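Local coordinates for protein Bd0816 (Bdellovibrio bacteriovorus HD100, PDB 5CER) that probably acts as a serine-type D-Ala-D-Ala carboxypeptidase of the S13 peptidase family, removing the terminal D-alanine from cell-wall peptides, at residues G48-H53 against K287-S292; I206-N211 against T385-L390; T39-I44 against N233-A238. The protein carries 2 engineered substitutions. All blocks are in the same frame, centred on the assembly; numbering follows the deposited sequence.

Contact 1: G48-H53 against K287-S292; sequences GVDYRH and KGYKLS
Y289 reaches across from the loop after helix 270-286 to meet D50 and V49 in the turn after helix 35-47. The polar part is one hydrogen bond: Y289 OH donates to D50 OD2 at 2.6 Å, and the bond falls on the syn lone pair of D50 OD2, the one on the side of OD1. The two side chains extend to meet each other from facing segments, and the carboxylate stands almost square to the phenol ring, their planes 84° apart. OD2 lies at the ring edge, near its plane. The second carboxylate oxygen, D50 OD1, is in a salt bridge with R204 NH1, so helix 203-213 joins the two post-helix segments as a third party.

The apolar part belongs to V49. Its CG1 is set between the backbone N and the carbonyl carbon (chi1 66°), and this turns it to the tyrosine, 3.7 Å from Y289 CE2 in an oblique approach. CG2 adds a looser touch, 4.0 Å from Y289 CD2. The CG1 methyl also meets K287 CG, at 3.9 Å; the lysine then carries its amino group off from the valine. L284 of helix 270-286 touches both V49 and Y289.

Both partners sit just after a helix end. G48, the first residue past helix 35-47, has positive phi and opens a type I turn, closed by Y51 N to G48 O at 3.1 Å. G288 is the C-prime residue of the Schellman motif that ends helix 270-286.

With a phenol O-H on one oxygen and an arginine on the other, the D50 carboxylate is probably stabilised as the anion, and its rotation is fixed at a partly buried junction between two helix ends.

Contact 2: I206-N211 against T385-L390; sequences ILKRMN and TEILAL
A389 sets its methyl against the root of R209, CB to CB 3.9 Å, at the point where the CA atoms of 206-211 and 385-390 are nearest. The arginine then extends past the alanine: its aliphatic part lies along the carbonyl of A389, with R209 CD 3.6 Å from A389 O. The guanidinium meets that oxygen only obliquely and makes no hydrogen bond to it. With CG anti to the backbone N (chi1 -179°) and a bend at chi2, the chain carries its charged end onward to E115 and D303, both in salt bridges with it.

K208, one residue earlier on the helix, also faces the 385-390 segment but diverges from R209, and it crosses I387 at a slant. The far end of the isoleucine does the touching: I387 CD1 is 4.0 Å from K208 CE and 4.1 Å from K208 CD. Nearer the backbone, K208 CG approaches A389 CB at 4.4 Å. The lysine packs with its methylenes and is polar only at NZ, which binds S292 O, L295 O, the hydroxyl of Y384 and the carboxylate of D301. Y384 OH also accepts from I387 N, so one tyrosine ties the lysine to the loop.

This buried contact joins one side of helix 203-213 to a segment without regular structure. Elsewhere on the helix L207 and M210 pack on helix 35-47, and I206 and M210 on helix 216-225. R160 of helix 151-163 is touched from both segments, by R209 and by L388 and L390.

Contact 3: T39-I44 against N233-A238; sequences TTLWAI and NAFAAA
W42 and F235 form an offset aromatic stack between helix 35-47 and helix 228-239, in the helical part of the penicillin-binding-protein/beta-lactamase-type fold expected of the S13 family. The five-membered ring of the tryptophan faces the phenyl ring, with centroids 4.3 Å apart and planes 21° from parallel. Their closest atoms are W42 CD1 and F235 CG, at 3.4 Å.

The displacement is such that each ring also lies over the CB of the other residue. W42 CB sits 3.8 Å from the centroid of the F235 ring, only 13° off its normal, a CH-pi contact over the middle of the face. In return F235 CB lies 3.9 Å from the centroid of the W42 five-membered ring, again over a face. The indole of W42 swings to the far side of its CA-CB bond from the amide nitrogen (chi1 -176°), F235 turns its ring in much the same sense, and the two rings come over each other's roots in the gap between the backbones.

L41 takes the rim of the phenyl ring. It comes in at the edge, in the ring plane, with L41 CG 3.9 Å from F235 CZ, so F235 has the tryptophan on a face and the leucine at its edge. F232, from the same helix as F235, meets W42 edge-to-face; I38 and E45 of helix 35-47 also touch F235, and L41 reaches T276 of helix 270-286.

No hydrogen bond or charge pair joins the two segments. They are held by dispersion and the weak electrostatics of stacked rings and CH-pi contacts, which depend on shape: burial of the three touching residues and the double overlap of rings and CB atoms would be expected to disfavour sliding of the two helices.

In the fold
Contacts 1 and 2 have centres about 12 Å apart, contacts 1 and 3 about 15 Å, and contacts 2 and 3 about 21 Å. Along the chain the order is 39-44, 48-53, 206-211, then 233-238, 287-292 and 385-390, so the three pairs all interleave. Helix 35-47 carries the first half of contact 3 and runs straight into the turn of contact 1; helix 203-213 carries one half of contact 2 and packs on helix 35-47. K208 and S292 mark the junction of contacts 1 and 2, and a probable hydrogen bond from N211 ND2 to T40 OG1 links contacts 2 and 3. The early helix is thus packed against middle and late parts of the chain.

Contact 1: G48-H53 against K287-S292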
loop_
_atom_site.group_PDB
_atom_site.type_symbol
_atom_site.label_atom_id
_atom_site.label_comp_id
_atom_site.label_asym_id
_atom_site.label_seq_id
_atom_site.Cartn_x
_atom_site.Cartn_y
_atom_site.Cartn_z
ATOM N N GLY A 48 12.759 9.416 16.445
ATOM C CA GLY A 48 13.737 8.346 16.643
ATOM C C GLY A 48 13.145 7.068 16.075
ATOM O O GLY A 48 11.928 6.796 16.239
ATOM N N VAL A 49 13.995 6.273 15.433
ATOM C CA VAL A 49 13.532 5.088 14.713
ATOM C C VAL A 49 12.750 4.064 15.580
ATOM O O VAL A 49 11.844 3.375 15.076
ATOM C CB VAL A 49 14.702 4.383 14.005
ATOM C CG1 VAL A 49 15.691 3.813 15.030
ATOM C CG2 VAL A 49 14.211 3.300 13.061
ATOM N N ASP A 50 13.136 3.943 16.846
ATOM C CA ASP A 50 12.516 2.963 17.748
ATOM C C ASP A 50 11.537 3.605 18.744
ATOM O O ASP A 50 11.171 2.992 19.725
ATOM C CB ASP A 50 13.598 2.140 18.452
ATOM C CG ASP A 50 14.217 1.101 17.546
ATOM O OD1 ASP A 50 13.508 0.591 16.646
ATOM O OD2 ASP A 50 15.412 0.756 17.711
ATOM N N TYR A 51 11.084 4.819 18.461
ATOM C CA TYR A 51 10.135 5.500 19.319
ATOM C C TYR A 51 8.825 4.699 19.492
ATOM O O TYR A 51 8.338 4.000 18.577
ATOM C CB TYR A 51 9.846 6.894 18.756
ATOM C CG TYR A 51 8.748 7.639 19.469
ATOM C CD1 TYR A 51 9.014 8.370 20.624
ATOM C CD2 TYR A 51 7.447 7.623 18.971
ATOM C CE1 TYR A 51 8.011 9.043 21.274
ATOM C CE2 TYR A 51 6.443 8.316 19.594
ATOM C CZ TYR A 51 6.727 9.009 20.759
ATOM O OH TYR A 51 5.719 9.699 21.405
ATOM N N ARG A 52 8.268 4.811 20.679
ATOM C CA ARG A 52 7.046 4.143 21.012
ATOM C C ARG A 52 6.030 5.130 21.541
ATOM O O ARG A 52 6.316 5.933 22.460
ATOM C CB ARG A 52 7.339 3.017 22.004
ATOM C CG ARG A 52 7.894 1.765 21.328
ATOM C CD ARG A 52 8.150 0.708 22.379
ATOM N NE ARG A 52 8.882 -0.462 21.908
ATOM C CZ ARG A 52 8.345 -1.620 21.538
ATOM N NH1 ARG A 52 7.027 -1.812 21.483
ATOM N NH2 ARG A 52 9.148 -2.607 21.188
ATOM N N HIS A 53 4.828 5.044 20.979
ATOM C CA HIS A 53 3.668 5.801 21.468
ATOM C C HIS A 53 3.145 5.137 22.750
ATOM O O HIS A 53 2.672 4.004 22.716
ATOM C CB HIS A 53 2.566 5.878 20.413
ATOM C CG HIS A 53 2.972 6.596 19.169
ATOM N ND1 HIS A 53 2.553 7.885 18.859
ATOM C CD2 HIS A 53 3.776 6.205 18.155
ATOM C CE1 HIS A 53 3.094 8.245 17.711
ATOM N NE2 HIS A 53 3.828 7.239 17.262
ATOM N N LYS A 287 21.633 3.585 13.057
ATOM C CA LYS A 287 21.038 2.864 14.152
ATOM C C LYS A 287 21.010 1.368 13.936
ATOM O O LYS A 287 20.249 0.685 14.601
ATOM C CB LYS A 287 19.596 3.365 14.368
ATOM C CG LYS A 287 19.462 4.822 14.749
ATOM C CD LYS A 287 20.252 5.046 16.041
ATOM C CE LYS A 287 19.800 6.263 16.824
ATOM N NZ LYS A 287 20.974 7.144 17.027
ATOM N N GLY A 288 21.809 0.856 13.019
ATOM C CA GLY A 288 21.822 -0.581 12.738
ATOM C C GLY A 288 20.648 -1.148 11.938
ATOM O O GLY A 288 20.510 -2.370 11.827
ATOM N N TYR A 289 19.835 -0.293 11.327
ATOM C CA TYR A 289 18.737 -0.760 10.492
ATOM C C TYR A 289 19.048 -0.610 9.006
ATOM O O TYR A 289 20.142 -0.217 8.598
ATOM C CB TYR A 289 17.454 -0.020 10.888
ATOM C CG TYR A 289 17.023 -0.337 12.289
ATOM C CD1 TYR A 289 16.493 -1.589 12.614
ATOM C CD2 TYR A 289 17.154 0.608 13.313
ATOM C CE1 TYR A 289 16.113 -1.890 13.909
ATOM C CE2 TYR A 289 16.782 0.293 14.623
ATOM C CZ TYR A 289 16.262 -0.937 14.891
ATOM O OH TYR A 289 15.894 -1.209 16.139
ATOM N N LYS A 290 18.069 -0.967 8.209
ATOM C CA LYS A 290 18.159 -0.925 6.756
ATOM C C LYS A 290 16.905 -0.329 6.185
ATOM O O LYS A 290 15.881 -0.194 6.878
ATOM C CB LYS A 290 18.351 -2.363 6.202
ATOM C CG LYS A 290 19.750 -2.908 6.441
ATOM C CD LYS A 290 19.940 -4.291 5.841
ATOM C CE LYS A 290 19.324 -5.374 6.723
ATOM N NZ LYS A 290 19.583 -6.749 6.202
ATOM N N LEU A 291 16.958 0.022 4.911
ATOM C CA LEU A 291 15.805 0.624 4.249
ATOM C C LEU A 291 14.578 -0.334 4.246
ATOM O O LEU A 291 13.429 0.120 4.286
ATOM C CB LEU A 291 16.187 1.041 2.823
ATOM C CG LEU A 291 15.240 1.997 2.106
ATOM C CD1 LEU A 291 15.147 3.331 2.851
ATOM C CD2 LEU A 291 15.705 2.200 0.684
ATOM N N SER A 292 14.843 -1.636 4.191
ATOM C CA SER A 292 13.810 -2.651 4.213
ATOM C C SER A 292 13.072 -2.768 5.542
ATOM O O SER A 292 12.083 -3.501 5.608
ATOM C CB SER A 292 14.411 -4.012 3.845
ATOM O OG SER A 292 15.564 -4.268 4.597
#

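Contact 2: I206-N211 against T385-L390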
loop_
_atom_site.group_PDB
_atom_site.type_symbol
_atom_site.label_atom_id
_atom_site.label_comp_id
_atom_site.label_asym_id
_atom_site.label_seq_id
_atom_site.Cartn_x
_atom_site.Cartn_y
_atom_site.Cartn_z
ATOM N N ILE A 206 5.493 0.630 12.664
ATOM C CA ILE A 206 4.324 1.415 12.271
ATOM C C ILE A 206 4.558 1.967 10.830
ATOM O O ILE A 206 3.679 1.954 10.002
ATOM C CB ILE A 206 4.073 2.561 13.256
ATOM C CG1 ILE A 206 3.583 2.027 14.589
ATOM C CG2 ILE A 206 3.040 3.533 12.666
ATOM C CD1 ILE A 206 3.331 3.056 15.675
ATOM N N LEU A 207 5.775 2.428 10.567
ATOM C CA LEU A 207 6.115 2.968 9.272
ATOM C C LEU A 207 6.114 1.863 8.196
ATOM O O LEU A 207 5.620 2.087 7.073
ATOM C CB LEU A 207 7.454 3.701 9.359
ATOM C CG LEU A 207 7.454 4.974 10.247
ATOM C CD1 LEU A 207 8.881 5.432 10.534
ATOM C CD2 LEU A 207 6.674 6.106 9.620
ATOM N N LYS A 208 6.676 0.706 8.527
ATOM C CA LYS A 208 6.679 -0.427 7.630
ATOM C C LYS A 208 5.252 -0.805 7.231
ATOM O O LYS A 208 4.968 -1.044 6.062
ATOM C CB LYS A 208 7.383 -1.617 8.270
ATOM C CG LYS A 208 7.437 -2.856 7.376
ATOM C CD LYS A 208 8.501 -2.733 6.293
ATOM C CE LYS A 208 8.485 -3.964 5.398
ATOM N NZ LYS A 208 9.694 -4.169 4.559
ATOM N N ARG A 209 4.361 -0.815 8.223
ATOM C CA ARG A 209 2.949 -1.095 7.969
ATOM C C ARG A 209 2.297 -0.028 7.046
ATOM O O ARG A 209 1.623 -0.386 6.060
ATOM C CB ARG A 209 2.192 -1.182 9.297
ATOM C CG ARG A 209 0.713 -1.481 9.207
ATOM C CD ARG A 209 0.444 -2.748 8.478
ATOM N NE ARG A 209 -0.907 -3.228 8.747
ATOM C CZ ARG A 209 -1.461 -4.308 8.178
ATOM N NH1 ARG A 209 -0.832 -5.008 7.220
ATOM N NH2 ARG A 209 -2.708 -4.643 8.515
ATOM N N MET A 210 2.536 1.251 7.353
ATOM C CA MET A 210 2.019 2.336 6.558
ATOM C C MET A 210 2.475 2.255 5.106
ATOM O O MET A 210 1.685 2.418 4.180
ATOM C CB MET A 210 2.500 3.670 7.149
ATOM C CG MET A 210 2.234 4.910 6.296
ATOM S SD MET A 210 2.970 6.361 7.063
ATOM C CE MET A 210 4.699 6.137 6.559
ATOM N N ASN A 211 3.779 2.070 4.914
ATOM C CA ASN A 211 4.379 2.012 3.599
ATOM C C ASN A 211 3.961 0.779 2.805
ATOM O O ASN A 211 3.852 0.827 1.581
ATOM C CB ASN A 211 5.920 2.188 3.735
ATOM C CG ASN A 211 6.287 3.613 4.080
ATOM O OD1 ASN A 211 5.679 4.564 3.554
ATOM N ND2 ASN A 211 7.275 3.797 4.938
ATOM N N THR A 385 13.977 -10.999 5.547
ATOM C CA THR A 385 12.880 -11.837 6.003
ATOM C C THR A 385 11.646 -10.988 6.298
ATOM O O THR A 385 11.755 -9.972 6.961
ATOM C CB THR A 385 13.269 -12.500 7.352
ATOM O OG1 THR A 385 14.635 -12.969 7.395
ATOM C CG2 THR A 385 12.306 -13.604 7.723
ATOM N N GLU A 386 10.501 -11.439 5.787
ATOM C CA GLU A 386 9.293 -10.690 5.801
ATOM C C GLU A 386 9.007 -10.247 7.222
ATOM O O GLU A 386 8.891 -11.070 8.101
ATOM C CB GLU A 386 8.150 -11.523 5.217
ATOM C CG GLU A 386 6.778 -10.856 5.275
ATOM C CD GLU A 386 5.728 -11.560 4.441
ATOM O OE1 GLU A 386 5.792 -12.788 4.280
ATOM O OE2 GLU A 386 4.859 -10.876 3.877
ATOM N N ILE A 387 8.905 -8.938 7.420
ATOM C CA ILE A 387 8.461 -8.367 8.697
ATOM C C ILE A 387 6.946 -8.519 8.791
ATOM O O ILE A 387 6.226 -8.159 7.884
ATOM C CB ILE A 387 8.842 -6.872 8.799
ATOM C CG1 ILE A 387 10.366 -6.707 8.835
ATOM C CG2 ILE A 387 8.187 -6.219 10.010
ATOM C CD1 ILE A 387 10.860 -5.349 8.365
ATOM N N LEU A 388 6.485 -9.077 9.895
ATOM C CA LEU A 388 5.074 -9.175 10.147
ATOM C C LEU A 388 4.774 -7.896 10.964
ATOM O O LEU A 388 5.161 -7.788 12.113
ATOM C CB LEU A 388 4.745 -10.462 10.882
ATOM C CG LEU A 388 3.249 -10.660 11.291
ATOM C CD1 LEU A 388 2.239 -10.337 10.184
ATOM C CD2 LEU A 388 2.988 -12.057 11.873
ATOM N N ALA A 389 4.131 -6.923 10.316
ATOM C CA ALA A 389 4.022 -5.582 10.852
ATOM C C ALA A 389 2.730 -5.328 11.678
ATOM O O ALA A 389 1.762 -4.716 11.240
ATOM C CB ALA A 389 4.160 -4.577 9.735
ATOM N N LEU A 390 2.758 -5.804 12.908
ATOM C CA LEU A 390 1.652 -5.597 13.857
ATOM C C LEU A 390 1.834 -4.282 14.611
ATOM O O LEU A 390 2.956 -3.842 14.802
ATOM C CB LEU A 390 1.577 -6.758 14.837
ATOM C CG LEU A 390 1.270 -8.113 14.179
ATOM C CD1 LEU A 390 1.745 -9.342 14.973
ATOM C CD2 LEU A 390 -0.238 -8.145 14.013
#

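Contact 3: T39-I44 against N233-A238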
loop_
_atom_site.group_PDB
_atom_site.type_symbol
_atom_site.label_atom_id
_atom_site.label_comp_id
_atom_site.label_asym_id
_atom_site.label_seq_id
_atom_site.Cartn_x
_atom_site.Cartn_y
_atom_site.Cartn_z
ATOM N N THR A 39 7.589 11.600 4.597
ATOM C CA THR A 39 6.927 11.569 5.898
ATOM C C THR A 39 7.633 10.614 6.861
ATOM O O THR A 39 7.899 10.969 8.043
ATOM C CB THR A 39 5.451 11.237 5.723
ATOM O OG1 THR A 39 4.845 12.233 4.867
ATOM C CG2 THR A 39 4.753 11.248 7.058
ATOM N N THR A 40 8.025 9.461 6.326
ATOM C CA THR A 40 8.813 8.476 7.037
ATOM C C THR A 40 10.140 9.016 7.558
ATOM O O THR A 40 10.516 8.776 8.728
ATOM C CB THR A 40 9.038 7.210 6.147
ATOM O OG1 THR A 40 7.786 6.541 5.945
ATOM C CG2 THR A 40 9.992 6.230 6.774
ATOM N N LEU A 41 10.879 9.721 6.707
ATOM C CA LEU A 41 12.157 10.318 7.156
ATOM C C LEU A 41 11.926 11.324 8.284
ATOM O O LEU A 41 12.672 11.367 9.256
ATOM C CB LEU A 41 12.886 11.001 6.000
ATOM C CG LEU A 41 14.127 11.857 6.327
ATOM C CD1 LEU A 41 15.214 11.054 7.008
ATOM C CD2 LEU A 41 14.641 12.474 5.037
ATOM N N TRP A 42 10.934 12.175 8.096
ATOM C CA TRP A 42 10.652 13.243 9.040
ATOM C C TRP A 42 10.300 12.620 10.420
ATOM O O TRP A 42 10.835 13.023 11.443
ATOM C CB TRP A 42 9.507 14.138 8.525
ATOM C CG TRP A 42 9.197 15.325 9.383
ATOM C CD1 TRP A 42 10.011 15.936 10.256
ATOM C CD2 TRP A 42 7.956 16.055 9.417
ATOM N NE1 TRP A 42 9.384 16.992 10.847
ATOM C CE2 TRP A 42 8.114 17.092 10.348
ATOM C CE3 TRP A 42 6.731 15.922 8.753
ATOM C CZ2 TRP A 42 7.101 18.003 10.633
ATOM C CZ3 TRP A 42 5.719 16.817 9.041
ATOM C CH2 TRP A 42 5.923 17.862 9.964
ATOM N N ALA A 43 9.407 11.633 10.419
ATOM C CA ALA A 43 9.044 10.953 11.675
ATOM C C ALA A 43 10.283 10.365 12.370
ATOM O O ALA A 43 10.464 10.545 13.568
ATOM C CB ALA A 43 7.973 9.862 11.427
ATOM N N ILE A 44 11.107 9.675 11.611
ATOM C CA ILE A 44 12.313 9.073 12.177
ATOM C C ILE A 44 13.267 10.121 12.716
ATOM O O ILE A 44 13.775 9.980 13.835
ATOM C CB ILE A 44 13.034 8.157 11.171
ATOM C CG1 ILE A 44 12.208 6.890 11.005
ATOM C CG2 ILE A 44 14.432 7.827 11.642
ATOM C CD1 ILE A 44 12.606 6.044 9.836
ATOM N N ASN A 233 7.907 22.401 6.587
ATOM C CA ASN A 233 8.770 23.284 5.806
ATOM C C ASN A 233 10.118 23.519 6.475
ATOM O O ASN A 233 11.147 23.518 5.808
ATOM C CB ASN A 233 8.029 24.578 5.467
ATOM C CG ASN A 233 6.916 24.356 4.457
ATOM O OD1 ASN A 233 6.797 23.300 3.867
ATOM N ND2 ASN A 233 6.018 25.301 4.365
ATOM N N ALA A 234 10.136 23.690 7.803
ATOM C CA ALA A 234 11.412 23.836 8.542
ATOM C C ALA A 234 12.259 22.571 8.397
ATOM O O ALA A 234 13.486 22.631 8.250
ATOM C CB ALA A 234 11.153 24.163 10.014
ATOM N N PHE A 235 11.599 21.431 8.497
ATOM C CA PHE A 235 12.264 20.130 8.290
ATOM C C PHE A 235 12.871 20.039 6.891
ATOM O O PHE A 235 14.019 19.632 6.768
ATOM C CB PHE A 235 11.319 18.961 8.549
ATOM C CG PHE A 235 11.712 17.702 7.831
ATOM C CD1 PHE A 235 12.756 16.920 8.275
ATOM C CD2 PHE A 235 11.029 17.308 6.682
ATOM C CE1 PHE A 235 13.091 15.761 7.603
ATOM C CE2 PHE A 235 11.398 16.165 5.994
ATOM C CZ PHE A 235 12.426 15.389 6.460
ATOM N N ALA A 236 12.116 20.445 5.877
ATOM C CA ALA A 236 12.585 20.364 4.504
ATOM C C ALA A 236 13.784 21.297 4.232
ATOM O O ALA A 236 14.725 20.921 3.530
ATOM C CB ALA A 236 11.465 20.670 3.530
ATOM N N ALA A 237 13.755 22.490 4.820
ATOM C CA ALA A 237 14.863 23.438 4.719
ATOM C C ALA A 237 16.126 22.869 5.384
ATOM O O ALA A 237 17.217 22.939 4.817
ATOM C CB ALA A 237 14.474 24.768 5.354
ATOM N N ALA A 238 15.999 22.327 6.590
ATOM C CA ALA A 238 17.181 21.949 7.352
ATOM C C ALA A 238 17.735 20.613 6.874
ATOM O O ALA A 238 18.925 20.454 6.691
ATOM C CB ALA A 238 16.857 21.937 8.850
#